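Local atomic coordinates of short-chain type dehydrogenase/reductase (Mycobacterium ulcerans, PDB entry 3SVT), a protein that probably works as an NAD(P)-dependent oxidoreductase of the short-chain dehydrogenase/reductase family, though its substrate is not established. Residues Phe9-Gly19 / Leu31-Val41; Ala135-Gly143 / Glu181-Val189. All coordinates share one frame; numbering follows the deposited sequence.

Contact 1 of 2, residues Phe9-Gly19 / Leu31-Val41; sequences FQDRTYLVTGG and LVAAGASVMIV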
ATOM      1  N   PHE B   9       9.645  28.899  13.358  1.00 50.13           N
ATOM      2  CA  PHE B   9       9.357  29.370  12.007  1.00 47.38           C
ATOM      3  C   PHE B   9       9.741  30.829  11.814  1.00 47.35           C
ATOM      4  O   PHE B   9       9.463  31.412  10.759  1.00 45.65           O
ATOM      5  CB  PHE B   9       7.872  29.203  11.694  1.00 45.74           C
ATOM      6  CG  PHE B   9       7.404  27.788  11.772  1.00 45.26           C
ATOM      7  CD1 PHE B   9       7.472  26.962  10.668  1.00 44.26           C
ATOM      8  CD2 PHE B   9       6.912  27.277  12.960  1.00 47.12           C
ATOM      9  CE1 PHE B   9       7.053  25.648  10.744  1.00 44.60           C
ATOM     10  CE2 PHE B   9       6.486  25.962  13.042  1.00 48.13           C
ATOM     11  CZ  PHE B   9       6.558  25.147  11.931  1.00 46.27           C
ATOM     12  N   GLN B  10      10.384  31.412  12.820  1.00 48.64           N
ATOM     13  CA  GLN B  10      10.699  32.834  12.792  1.00 49.52           C
ATOM     14  C   GLN B  10      11.717  33.128  11.709  1.00 48.59           C
ATOM     15  O   GLN B  10      12.718  32.430  11.590  1.00 48.65           O
ATOM     16  CB  GLN B  10      11.216  33.317  14.156  1.00 52.70           C
ATOM     17  CG  GLN B  10      10.095  33.643  15.124  1.00 54.52           C
ATOM     18  CD  GLN B  10      10.557  34.386  16.342  1.00 60.16           C
ATOM     19  OE1 GLN B  10      11.758  34.487  16.617  1.00 64.60           O
ATOM     20  NE2 GLN B  10       9.602  34.916  17.096  1.00 61.96           N
ATOM     21  N   ASP B  11      11.437  34.161  10.916  1.00 47.46           N
ATOM     22  CA  ASP B  11      12.329  34.602   9.826  1.00 47.29           C
ATOM     23  C   ASP B  11      12.438  33.586   8.690  1.00 44.57           C
ATOM     24  O   ASP B  11      13.418  33.568   7.945  1.00 45.03           O
ATOM     25  CB  ASP B  11      13.739  34.940  10.349  1.00 49.99           C
ATOM     26  CG  ASP B  11      13.757  36.125  11.277  1.00 52.87           C
ATOM     27  OD1 ASP B  11      12.808  36.937  11.260  1.00 53.53           O
ATOM     28  OD2 ASP B  11      14.744  36.245  12.027  1.00 56.05           O
ATOM     29  N   ARG B  12      11.430  32.738   8.553  1.00 41.64           N
ATOM     30  CA  ARG B  12      11.345  31.840   7.406  1.00 39.20           C
ATOM     31  C   ARG B  12      10.173  32.282   6.560  1.00 36.71           C
ATOM     32  O   ARG B  12       9.207  32.824   7.097  1.00 36.43           O
ATOM     33  CB  ARG B  12      11.170  30.377   7.852  1.00 38.45           C
ATOM     34  CG  ARG B  12      12.374  29.857   8.642  1.00 39.77           C
ATOM     35  CD  ARG B  12      12.248  28.361   8.962  1.00 37.11           C
ATOM     36  NE  ARG B  12      13.331  27.915   9.846  1.00 38.83           N
ATOM     37  CZ  ARG B  12      13.712  26.645  10.016  1.00 39.07           C
ATOM     38  NH1 ARG B  12      13.099  25.641   9.368  1.00 35.11           N
ATOM     39  NH2 ARG B  12      14.711  26.369  10.849  1.00 39.90           N
ATOM     40  N   THR B  13      10.260  32.017   5.253  1.00 34.45           N
ATOM     41  CA  THR B  13       9.260  32.444   4.284  1.00 32.52           C
ATOM     42  C   THR B  13       8.605  31.244   3.628  1.00 30.37           C
ATOM     43  O   THR B  13       9.288  30.308   3.231  1.00 30.27           O
ATOM     44  CB  THR B  13       9.871  33.343   3.201  1.00 32.83           C
ATOM     45  OG1 THR B  13      10.598  34.406   3.832  1.00 35.43           O
ATOM     46  CG2 THR B  13       8.765  33.952   2.298  1.00 31.67           C
ATOM     47  N   TYR B  14       7.280  31.286   3.526  1.00 28.93           N
ATOM     48  CA  TYR B  14       6.497  30.188   2.956  1.00 27.51           C
ATOM     49  C   TYR B  14       5.484  30.677   1.932  1.00 26.57           C
ATOM     50  O   TYR B  14       4.946  31.763   2.068  1.00 27.44           O
ATOM     51  CB  TYR B  14       5.761  29.418   4.061  1.00 26.79           C
ATOM     52  CG  TYR B  14       6.704  28.868   5.075  1.00 26.63           C
ATOM     53  CD1 TYR B  14       7.301  27.630   4.900  1.00 25.84           C
ATOM     54  CD2 TYR B  14       7.055  29.621   6.208  1.00 27.24           C
ATOM     55  CE1 TYR B  14       8.217  27.136   5.846  1.00 27.22           C
ATOM     56  CE2 TYR B  14       7.953  29.141   7.133  1.00 27.94           C
ATOM     57  CZ  TYR B  14       8.538  27.900   6.952  1.00 26.36           C
ATOM     58  OH  TYR B  14       9.444  27.436   7.902  1.00 29.68           O
ATOM     59  N   LEU B  15       5.231  29.843   0.925  1.00 26.04           N
ATOM     60  CA  LEU B  15       4.143  30.039  -0.019  1.00 25.56           C
ATOM     61  C   LEU B  15       2.981  29.090   0.340  1.00 24.46           C
ATOM     62  O   LEU B  15       3.180  27.891   0.549  1.00 24.92           O
ATOM     63  CB  LEU B  15       4.620  29.748  -1.444  1.00 25.57           C
ATOM     64  CG  LEU B  15       3.544  29.892  -2.525  1.00 25.28           C
ATOM     65  CD1 LEU B  15       3.251  31.390  -2.741  1.00 25.82           C
ATOM     66  CD2 LEU B  15       4.002  29.196  -3.792  1.00 27.37           C
ATOM     67  N   VAL B  16       1.769  29.629   0.407  1.00 24.87           N
ATOM     68  CA  VAL B  16       0.570  28.812   0.641  1.00 24.16           C
ATOM     69  C   VAL B  16      -0.483  29.037  -0.445  1.00 25.39           C
ATOM     70  O   VAL B  16      -0.992  30.163  -0.622  1.00 26.26           O
ATOM     71  CB  VAL B  16      -0.024  29.064   2.022  1.00 24.52           C
ATOM     72  CG1 VAL B  16      -1.259  28.154   2.241  1.00 21.92           C
ATOM     73  CG2 VAL B  16       1.055  28.796   3.131  1.00 23.54           C
ATOM     74  N   THR B  17      -0.791  27.977  -1.184  1.00 25.40           N
ATOM     75  CA  THR B  17      -1.764  28.056  -2.278  1.00 26.51           C
ATOM     76  C   THR B  17      -3.134  27.670  -1.725  1.00 27.56           C
ATOM     77  O   THR B  17      -3.240  26.851  -0.790  1.00 26.87           O
ATOM     78  CB  THR B  17      -1.407  27.153  -3.492  1.00 26.76           C
ATOM     79  OG1 THR B  17      -1.721  25.794  -3.179  1.00 26.68           O
ATOM     80  CG2 THR B  17       0.111  27.301  -3.884  1.00 25.42           C
ATOM     81  N   GLY B  18      -4.169  28.290  -2.278  1.00 28.49           N
ATOM     82  CA  GLY B  18      -5.515  28.192  -1.714  1.00 29.84           C
ATOM     83  C   GLY B  18      -5.555  28.837  -0.339  1.00 30.27           C
ATOM     84  O   GLY B  18      -6.333  28.437   0.513  1.00 30.57           O
ATOM     85  N   GLY B  19      -4.720  29.860  -0.134  1.00 30.30           N
ATOM     86  CA  GLY B  19      -4.603  30.515   1.151  1.00 30.85           C
ATOM     87  C   GLY B  19      -5.748  31.419   1.536  1.00 32.24           C
ATOM     88  O   GLY B  19      -5.751  31.954   2.635  1.00 34.15           O
ATOM     89  N   LEU B  31       1.229  29.712  10.489  1.00 33.05           N
ATOM     90  CA  LEU B  31       2.610  30.141  10.191  1.00 33.27           C
ATOM     91  C   LEU B  31       2.877  31.587  10.579  1.00 33.93           C
ATOM     92  O   LEU B  31       3.914  31.909  11.200  1.00 35.15           O
ATOM     93  CB  LEU B  31       2.913  29.939   8.700  1.00 31.77           C
ATOM     94  CG  LEU B  31       3.058  28.470   8.261  1.00 31.97           C
ATOM     95  CD1 LEU B  31       3.097  28.337   6.737  1.00 31.30           C
ATOM     96  CD2 LEU B  31       4.289  27.835   8.862  1.00 29.93           C
ATOM     97  N   VAL B  32       1.959  32.469  10.200  1.00 33.67           N
ATOM     98  CA  VAL B  32       2.117  33.885  10.547  1.00 34.76           C
ATOM     99  C   VAL B  32       2.162  34.036  12.066  1.00 36.32           C
ATOM    100  O   VAL B  32       3.028  34.761  12.596  1.00 36.77           O
ATOM    101  CB  VAL B  32       1.018  34.789   9.942  1.00 34.45           C
ATOM    102  CG1 VAL B  32       1.170  36.210  10.456  1.00 35.93           C
ATOM    103  CG2 VAL B  32       1.091  34.771   8.401  1.00 34.24           C
ATOM    104  N   ALA B  33       1.272  33.317  12.759  1.00 35.64           N
ATOM    105  CA  ALA B  33       1.208  33.418  14.207  1.00 37.92           C
ATOM    106  C   ALA B  33       2.499  32.904  14.828  1.00 38.96           C
ATOM    107  O   ALA B  33       2.895  33.374  15.872  1.00 40.94           O
ATOM    108  CB  ALA B  33      -0.023  32.679  14.779  1.00 37.62           C
ATOM    109  N   ALA B  34       3.175  31.970  14.162  1.00 38.04           N
ATOM    110  CA  ALA B  34       4.450  31.458  14.666  1.00 38.98           C
ATOM    111  C   ALA B  34       5.645  32.347  14.301  1.00 40.00           C
ATOM    112  O   ALA B  34       6.780  32.002  14.633  1.00 41.31           O
ATOM    113  CB  ALA B  34       4.681  30.013  14.179  1.00 37.71           C
ATOM    114  N   GLY B  35       5.402  33.480  13.629  1.00 39.31           N
ATOM    115  CA  GLY B  35       6.475  34.413  13.271  1.00 40.22           C
ATOM    116  C   GLY B  35       7.029  34.280  11.854  1.00 38.90           C
ATOM    117  O   GLY B  35       8.061  34.891  11.526  1.00 39.79           O
ATOM    118  N   ALA B  36       6.350  33.504  11.017  1.00 36.53           N
ATOM    119  CA  ALA B  36       6.752  33.329   9.615  1.00 35.78           C
ATOM    120  C   ALA B  36       6.225  34.440   8.693  1.00 35.38           C
ATOM    121  O   ALA B  36       5.223  35.114   8.997  1.00 34.83           O
ATOM    122  CB  ALA B  36       6.287  31.967   9.078  1.00 33.91           C
ATOM    123  N   SER B  37       6.921  34.596   7.559  1.00 34.80           N
ATOM    124  CA  SER B  37       6.416  35.335   6.402  1.00 33.86           C
ATOM    125  C   SER B  37       5.716  34.383   5.441  1.00 32.15           C
ATOM    126  O   SER B  37       6.277  33.371   5.011  1.00 31.43           O
ATOM    127  CB  SER B  37       7.558  36.048   5.681  1.00 34.94           C
ATOM    128  OG  SER B  37       8.040  37.105   6.482  1.00 35.31           O
ATOM    129  N   VAL B  38       4.476  34.711   5.110  1.00 31.68           N
ATOM    130  CA  VAL B  38       3.689  33.905   4.227  1.00 30.30           C
ATOM    131  C   VAL B  38       3.187  34.749   3.044  1.00 30.12           C
ATOM    132  O   VAL B  38       2.763  35.890   3.231  1.00 31.50           O
ATOM    133  CB  VAL B  38       2.488  33.318   4.961  1.00 29.56           C
ATOM    134  CG1 VAL B  38       1.666  32.421   4.004  1.00 28.97           C
ATOM    135  CG2 VAL B  38       2.952  32.521   6.191  1.00 31.50           C
ATOM    136  N   MET B  39       3.251  34.177   1.845  1.00 28.57           N
ATOM    137  CA  MET B  39       2.468  34.635   0.708  1.00 28.39           C
ATOM    138  C   MET B  39       1.377  33.600   0.439  1.00 27.28           C
ATOM    139  O   MET B  39       1.672  32.401   0.226  1.00 26.97           O
ATOM    140  CB  MET B  39       3.328  34.798  -0.547  1.00 28.36           C
ATOM    141  CG  MET B  39       2.597  35.521  -1.677  1.00 30.71           C
ATOM    142  SD  MET B  39       3.538  35.642  -3.214  1.00 36.22           S
ATOM    143  CE  MET B  39       4.597  37.038  -2.811  1.00 36.11           C
ATOM    144  N   ILE B  40       0.133  34.055   0.488  1.00 26.83           N
ATOM    145  CA  ILE B  40      -1.017  33.257   0.075  1.00 27.39           C
ATOM    146  C   ILE B  40      -1.401  33.585  -1.369  1.00 28.19           C
ATOM    147  O   ILE B  40      -1.501  34.747  -1.747  1.00 29.73           O
ATOM    148  CB  ILE B  40      -2.257  33.451   0.967  1.00 27.34           C
ATOM    149  CG1 ILE B  40      -2.638  34.946   1.114  1.00 29.58           C
ATOM    150  CG2 ILE B  40      -2.015  32.811   2.339  1.00 27.44           C
ATOM    151  CD1 ILE B  40      -3.946  35.175   1.891  1.00 29.37           C
ATOM    152  N   VAL B  41      -1.600  32.559  -2.178  1.00 28.43           N
ATOM    153  CA  VAL B  41      -2.043  32.762  -3.541  1.00 28.55           C
ATOM    154  C   VAL B  41      -3.344  31.986  -3.737  1.00 29.52           C
ATOM    155  O   VAL B  41      -3.621  31.010  -3.015  1.00 28.99           O
ATOM    156  CB  VAL B  41      -0.973  32.336  -4.545  1.00 28.57           C
ATOM    157  CG1 VAL B  41       0.319  33.115  -4.328  1.00 28.66           C
ATOM    158  CG2 VAL B  41      -0.717  30.831  -4.481  1.00 28.65           C
TER

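Contact 2 of 2, residues Ala135-Gly143 / Glu181-Val189; sequences AREMVRGGG and ELGASWVRV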
ATOM      1  N   ALA B 135      10.284  24.173  -6.245  1.00 27.47           N
ATOM      2  CA  ALA B 135      11.431  23.291  -6.123  1.00 27.61           C
ATOM      3  C   ALA B 135      12.711  23.949  -6.631  1.00 28.38           C
ATOM      4  O   ALA B 135      13.754  23.816  -5.997  1.00 27.55           O
ATOM      5  CB  ALA B 135      11.185  21.986  -6.858  1.00 26.98           C
ATOM      6  N   ARG B 136      12.647  24.637  -7.770  1.00 28.75           N
ATOM      7  CA  ARG B 136      13.851  25.293  -8.299  1.00 30.20           C
ATOM      8  C   ARG B 136      14.493  26.202  -7.233  1.00 30.19           C
ATOM      9  O   ARG B 136      15.691  26.149  -7.013  1.00 29.69           O
ATOM     10  CB  ARG B 136      13.533  26.126  -9.534  1.00 30.54           C
ATOM     11  CG  ARG B 136      13.184  25.325 -10.782  1.00 32.48           C
ATOM     12  CD  ARG B 136      12.756  26.287 -11.921  1.00 33.62           C
ATOM     13  NE  ARG B 136      12.526  25.575 -13.172  1.00 33.99           N
ATOM     14  CZ  ARG B 136      12.264  26.144 -14.352  1.00 33.25           C
ATOM     15  NH1 ARG B 136      12.168  27.463 -14.489  1.00 33.39           N
ATOM     16  NH2 ARG B 136      12.080  25.380 -15.407  1.00 33.48           N
ATOM     17  N   GLU B 137      13.678  27.030  -6.570  1.00 30.71           N
ATOM     18  CA  GLU B 137      14.217  27.983  -5.598  1.00 31.29           C
ATOM     19  C   GLU B 137      14.652  27.307  -4.323  1.00 30.59           C
ATOM     20  O   GLU B 137      15.687  27.670  -3.755  1.00 30.13           O
ATOM     21  CB  GLU B 137      13.218  29.083  -5.262  1.00 31.93           C
ATOM     22  CG  GLU B 137      12.724  29.890  -6.466  1.00 35.09           C
ATOM     23  CD  GLU B 137      13.837  30.552  -7.240  1.00 36.44           C
ATOM     24  OE1 GLU B 137      14.892  30.839  -6.652  1.00 38.02           O
ATOM     25  OE2 GLU B 137      13.653  30.763  -8.451  1.00 39.17           O
ATOM     26  N   MET B 138      13.879  26.329  -3.864  1.00 30.13           N
ATOM     27  CA  MET B 138      14.249  25.616  -2.639  1.00 30.60           C
ATOM     28  C   MET B 138      15.563  24.857  -2.818  1.00 30.62           C
ATOM     29  O   MET B 138      16.385  24.817  -1.893  1.00 31.68           O
ATOM     30  CB  MET B 138      13.124  24.690  -2.137  1.00 30.04           C
ATOM     31  CG  MET B 138      12.106  25.417  -1.271  1.00 31.42           C
ATOM     32  SD  MET B 138      10.653  24.436  -0.775  1.00 33.77           S
ATOM     33  CE  MET B 138      10.105  23.897  -2.385  1.00 32.26           C
ATOM     34  N   VAL B 139      15.787  24.280  -3.998  1.00 30.20           N
ATOM     35  CA  VAL B 139      17.073  23.658  -4.285  1.00 30.14           C
ATOM     36  C   VAL B 139      18.202  24.704  -4.256  1.00 31.12           C
ATOM     37  O   VAL B 139      19.213  24.521  -3.580  1.00 30.71           O
ATOM     38  CB  VAL B 139      17.065  22.910  -5.646  1.00 29.80           C
ATOM     39  CG1 VAL B 139      18.475  22.461  -6.022  1.00 30.59           C
ATOM     40  CG2 VAL B 139      16.116  21.688  -5.601  1.00 28.50           C
ATOM     41  N   ARG B 140      18.029  25.803  -4.979  1.00 32.52           N
ATOM     42  CA  ARG B 140      19.023  26.895  -4.943  1.00 34.33           C
ATOM     43  C   ARG B 140      19.272  27.443  -3.534  1.00 34.60           C
ATOM     44  O   ARG B 140      20.385  27.848  -3.211  1.00 35.08           O
ATOM     45  CB  ARG B 140      18.601  28.061  -5.844  1.00 35.77           C
ATOM     46  CG  ARG B 140      18.321  27.675  -7.276  1.00 39.34           C
ATOM     47  CD  ARG B 140      18.816  28.694  -8.278  1.00 46.13           C
ATOM     48  NE  ARG B 140      18.050  28.596  -9.525  1.00 50.82           N
ATOM     49  CZ  ARG B 140      17.052  29.411  -9.885  1.00 53.74           C
ATOM     50  NH1 ARG B 140      16.422  29.199 -11.034  1.00 55.48           N
ATOM     51  NH2 ARG B 140      16.673  30.431  -9.119  1.00 54.66           N
ATOM     52  N   GLY B 141      18.235  27.471  -2.704  1.00 34.24           N
ATOM     53  CA  GLY B 141      18.362  27.960  -1.333  1.00 34.12           C
ATOM     54  C   GLY B 141      19.027  27.012  -0.355  1.00 34.27           C
ATOM     55  O   GLY B 141      19.249  27.385   0.791  1.00 35.93           O
ATOM     56  N   GLY B 142      19.345  25.792  -0.780  1.00 32.87           N
ATOM     57  CA  GLY B 142      20.024  24.834   0.086  1.00 32.30           C
ATOM     58  C   GLY B 142      19.102  23.874   0.825  1.00 31.23           C
ATOM     59  O   GLY B 142      19.535  23.153   1.728  1.00 31.13           O
ATOM     60  N   GLY B 143      17.823  23.849   0.444  1.00 29.76           N
ATOM     61  CA  GLY B 143      16.866  22.939   1.045  1.00 28.15           C
ATOM     62  C   GLY B 143      15.555  23.598   1.406  1.00 27.63           C
ATOM     63  O   GLY B 143      15.412  24.821   1.358  1.00 27.09           O
ATOM     64  N   GLU B 181      13.664  12.473  -6.261  1.00 24.37           N
ATOM     65  CA  GLU B 181      14.539  13.315  -7.084  1.00 26.20           C
ATOM     66  C   GLU B 181      15.293  14.404  -6.339  1.00 26.07           C
ATOM     67  O   GLU B 181      16.416  14.733  -6.704  1.00 26.83           O
ATOM     68  CB  GLU B 181      13.753  13.983  -8.226  1.00 26.25           C
ATOM     69  CG  GLU B 181      13.656  13.106  -9.446  1.00 28.33           C
ATOM     70  CD  GLU B 181      12.860  13.749 -10.583  1.00 29.65           C
ATOM     71  OE1 GLU B 181      12.968  14.971 -10.764  1.00 28.15           O
ATOM     72  OE2 GLU B 181      12.128  13.021 -11.289  1.00 31.93           O
ATOM     73  N   LEU B 182      14.648  14.976  -5.325  1.00 25.95           N
ATOM     74  CA  LEU B 182      15.097  16.202  -4.725  1.00 26.01           C
ATOM     75  C   LEU B 182      15.717  15.991  -3.361  1.00 25.99           C
ATOM     76  O   LEU B 182      16.212  16.953  -2.770  1.00 25.63           O
ATOM     77  CB  LEU B 182      13.922  17.183  -4.617  1.00 25.74           C
ATOM     78  CG  LEU B 182      13.242  17.570  -5.944  1.00 26.55           C
ATOM     79  CD1 LEU B 182      12.021  18.462  -5.644  1.00 24.77           C
ATOM     80  CD2 LEU B 182      14.232  18.234  -6.932  1.00 27.34           C
ATOM     81  N   GLY B 183      15.683  14.761  -2.842  1.00 25.08           N
ATOM     82  CA  GLY B 183      16.316  14.490  -1.547  1.00 25.29           C
ATOM     83  C   GLY B 183      17.780  14.906  -1.491  1.00 25.28           C
ATOM     84  O   GLY B 183      18.267  15.401  -0.467  1.00 25.53           O
ATOM     85  N   ALA B 184      18.483  14.698  -2.594  1.00 25.33           N
ATOM     86  CA  ALA B 184      19.927  15.009  -2.694  1.00 25.26           C
ATOM     87  C   ALA B 184      20.194  16.495  -2.522  1.00 26.15           C
ATOM     88  O   ALA B 184      21.331  16.899  -2.247  1.00 25.37           O
ATOM     89  CB  ALA B 184      20.488  14.515  -4.066  1.00 25.71           C
ATOM     90  N   SER B 185      19.146  17.302  -2.702  1.00 25.51           N
ATOM     91  CA  SER B 185      19.226  18.747  -2.545  1.00 25.66           C
ATOM     92  C   SER B 185      18.614  19.232  -1.220  1.00 25.92           C
ATOM     93  O   SER B 185      18.486  20.417  -1.004  1.00 25.32           O
ATOM     94  CB  SER B 185      18.563  19.427  -3.727  1.00 25.68           C
ATOM     95  OG  SER B 185      19.333  19.229  -4.913  1.00 24.60           O
ATOM     96  N   TRP B 186      18.281  18.297  -0.330  1.00 26.23           N
ATOM     97  CA  TRP B 186      17.689  18.597   0.977  1.00 27.45           C
ATOM     98  C   TRP B 186      16.312  19.209   0.861  1.00 26.90           C
ATOM     99  O   TRP B 186      15.894  19.912   1.769  1.00 28.50           O
ATOM    100  CB  TRP B 186      18.585  19.533   1.833  1.00 27.65           C
ATOM    101  CG  TRP B 186      19.974  19.041   2.123  1.00 30.43           C
ATOM    102  CD1 TRP B 186      21.131  19.475   1.538  1.00 32.85           C
ATOM    103  CD2 TRP B 186      20.373  18.072   3.114  1.00 33.47           C
ATOM    104  NE1 TRP B 186      22.215  18.824   2.076  1.00 33.22           N
ATOM    105  CE2 TRP B 186      21.784  17.960   3.045  1.00 33.55           C
ATOM    106  CE3 TRP B 186      19.680  17.281   4.038  1.00 35.59           C
ATOM    107  CZ2 TRP B 186      22.514  17.093   3.866  1.00 35.31           C
ATOM    108  CZ3 TRP B 186      20.415  16.408   4.863  1.00 36.60           C
ATOM    109  CH2 TRP B 186      21.815  16.328   4.762  1.00 36.01           C
ATOM    110  N   VAL B 187      15.607  18.960  -0.242  1.00 26.91           N
ATOM    111  CA  VAL B 187      14.208  19.361  -0.364  1.00 26.12           C
ATOM    112  C   VAL B 187      13.314  18.137  -0.073  1.00 25.64           C
ATOM    113  O   VAL B 187      13.309  17.148  -0.821  1.00 25.00           O
ATOM    114  CB  VAL B 187      13.884  19.916  -1.771  1.00 27.05           C
ATOM    115  CG1 VAL B 187      12.370  20.250  -1.911  1.00 24.90           C
ATOM    116  CG2 VAL B 187      14.759  21.160  -2.090  1.00 25.24           C
ATOM    117  N   ARG B 188      12.576  18.216   1.028  1.00 24.66           N
ATOM    118  CA  ARG B 188      11.663  17.157   1.439  1.00 23.20           C
ATOM    119  C   ARG B 188      10.298  17.405   0.809  1.00 23.10           C
ATOM    120  O   ARG B 188       9.866  18.548   0.665  1.00 22.87           O
ATOM    121  CB  ARG B 188      11.563  17.115   2.967  1.00 23.52           C
ATOM    122  CG  ARG B 188      12.960  17.095   3.614  1.00 24.66           C
ATOM    123  CD  ARG B 188      12.925  16.981   5.102  1.00 27.18           C
ATOM    124  NE  ARG B 188      12.514  18.206   5.798  1.00 24.79           N
ATOM    125  CZ  ARG B 188      11.306  18.437   6.300  1.00 27.39           C
ATOM    126  NH1 ARG B 188      10.298  17.549   6.143  1.00 24.88           N
ATOM    127  NH2 ARG B 188      11.092  19.581   6.968  1.00 26.44           N
ATOM    128  N   VAL B 189       9.639  16.334   0.400  1.00 22.49           N
ATOM    129  CA  VAL B 189       8.322  16.453  -0.213  1.00 22.75           C
ATOM    130  C   VAL B 189       7.419  15.383   0.387  1.00 22.28           C
ATOM    131  O   VAL B 189       7.774  14.200   0.399  1.00 22.29           O
ATOM    132  CB  VAL B 189       8.357  16.314  -1.775  1.00 22.37           C
ATOM    133  CG1 VAL B 189       6.964  16.649  -2.383  1.00 21.97           C
ATOM    134  CG2 VAL B 189       9.455  17.184  -2.382  1.00 22.23           C
TER
HETATM  135  O   HOH W   1      20.076  22.290  -1.969  1.00 31.75           O

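Contact 1 of 2, residues Phe9-Gly19 / Leu31-Val41
L31, at the end of helix 22-33, wedges both methyls against Y14, and one of them also touches F9. CD1 reaches Y14 CB at 3.9 Å, while CD2 sits above one face of the Y14 ring, offset toward the rim, and also meets F9 CD1 at 3.8 Å. Both aromatic side chains cross L31 at about a right angle, and the F9 ring meets Y14 CZ in its own plane, edge-on. With CG anti to its carbonyl carbon (chi1 -60°), F9 brings CD2 to 3.7 Å from A34 CB. The A36 methyl lies at the edge of the Y14 ring. Further along, V16 CG2 meets V38 CG1, 3.8 Å away. L238 of helix 227-238 packs on F9, Y14 and L31.

L15 lies on the other face of the sheet with T13, T17, S37, M39 and V41; its CD1 approaches V41 CG1 to 3.8 Å. Helix 75-89 packs against T13, S37 and M39 there. T17 CG2 lies against V41 CG2, and T17 OG1 turns to H97 ND1.

The parallel ladder beneath runs S37 N to R12 O, Y14 N to S37 O, M39 N to Y14 O, V16 N to M39 O and V41 N to V16 O. After it, V41 O receives G19 N at 3.3 Å and, weakly, G18 N. The bare G19 CA packs directly on I40 CG2, 3.7 Å away. This is the first beta-alpha-beta unit of the Rossmann fold, whose glycine-rich turn after strand 13-17 is the family's usual dinucleotide-binding loop. Backbone bonds set the strand register, while apolar contacts seat the helix end against the sheet.

Contact 2 of 2, residues Ala135-Gly143 / Glu181-Val189
V139 meets its partners with both methyls. CG1, anti to the backbone N (chi1 171°), lies 3.5 Å from S185 OG, and CG2 is 3.8 Å from V187 CG2, the two valine side chains crossing at about a right angle. V187 CG2 also reaches M138 CB at 3.9 Å. One turn back on helix 113-140, the A135 methyl touches L182 CD1. A water links the two segments, donating to V139 O at 2.9 Å and to S185 O at 2.6 Å.

Schellman motifs end both helices. G142 takes positive phi beyond helix 113-140; W186 does so beyond helix 163-182, with V187 N bonded to L182 O and W186 N to G183 O. L182 O also accepts S185 N, from the opposite face of its plane. These turns lead into neighbouring parallel strands, 144-149 and 187-198. G143 CA lies 3.3 Å from W186 O, backbone against backbone.

The second subunit closes over this place: S185 OG bonds to R278 O of that subunit, whose G279 packs on V139. Between the segments themselves, then, mostly apolar packing supplies the direct side-chain contacts, and the water bridges V139 O, which also takes G142 N, to S185 O in place of a direct bond.

How the contacts relate
Contacts 1 and 2 both belong to one parallel Rossmann sheet, their centres 18 Å apart and their nearest atoms about 7 Å apart without touching. Each is largely buried, but by different means. Contact 1 is enclosed by its own chain, with helices 227-238 and 75-89 on the two faces of the sheet, and no other subunit reaches it. Contact 2 lies farther from the chain centre and is partly covered by two neighbouring subunits. Contact 1 pairs adjacent strands through direct backbone bonds; contact 2 joins the ends of two helices and the start of a strand through mostly apolar contacts and a shared water.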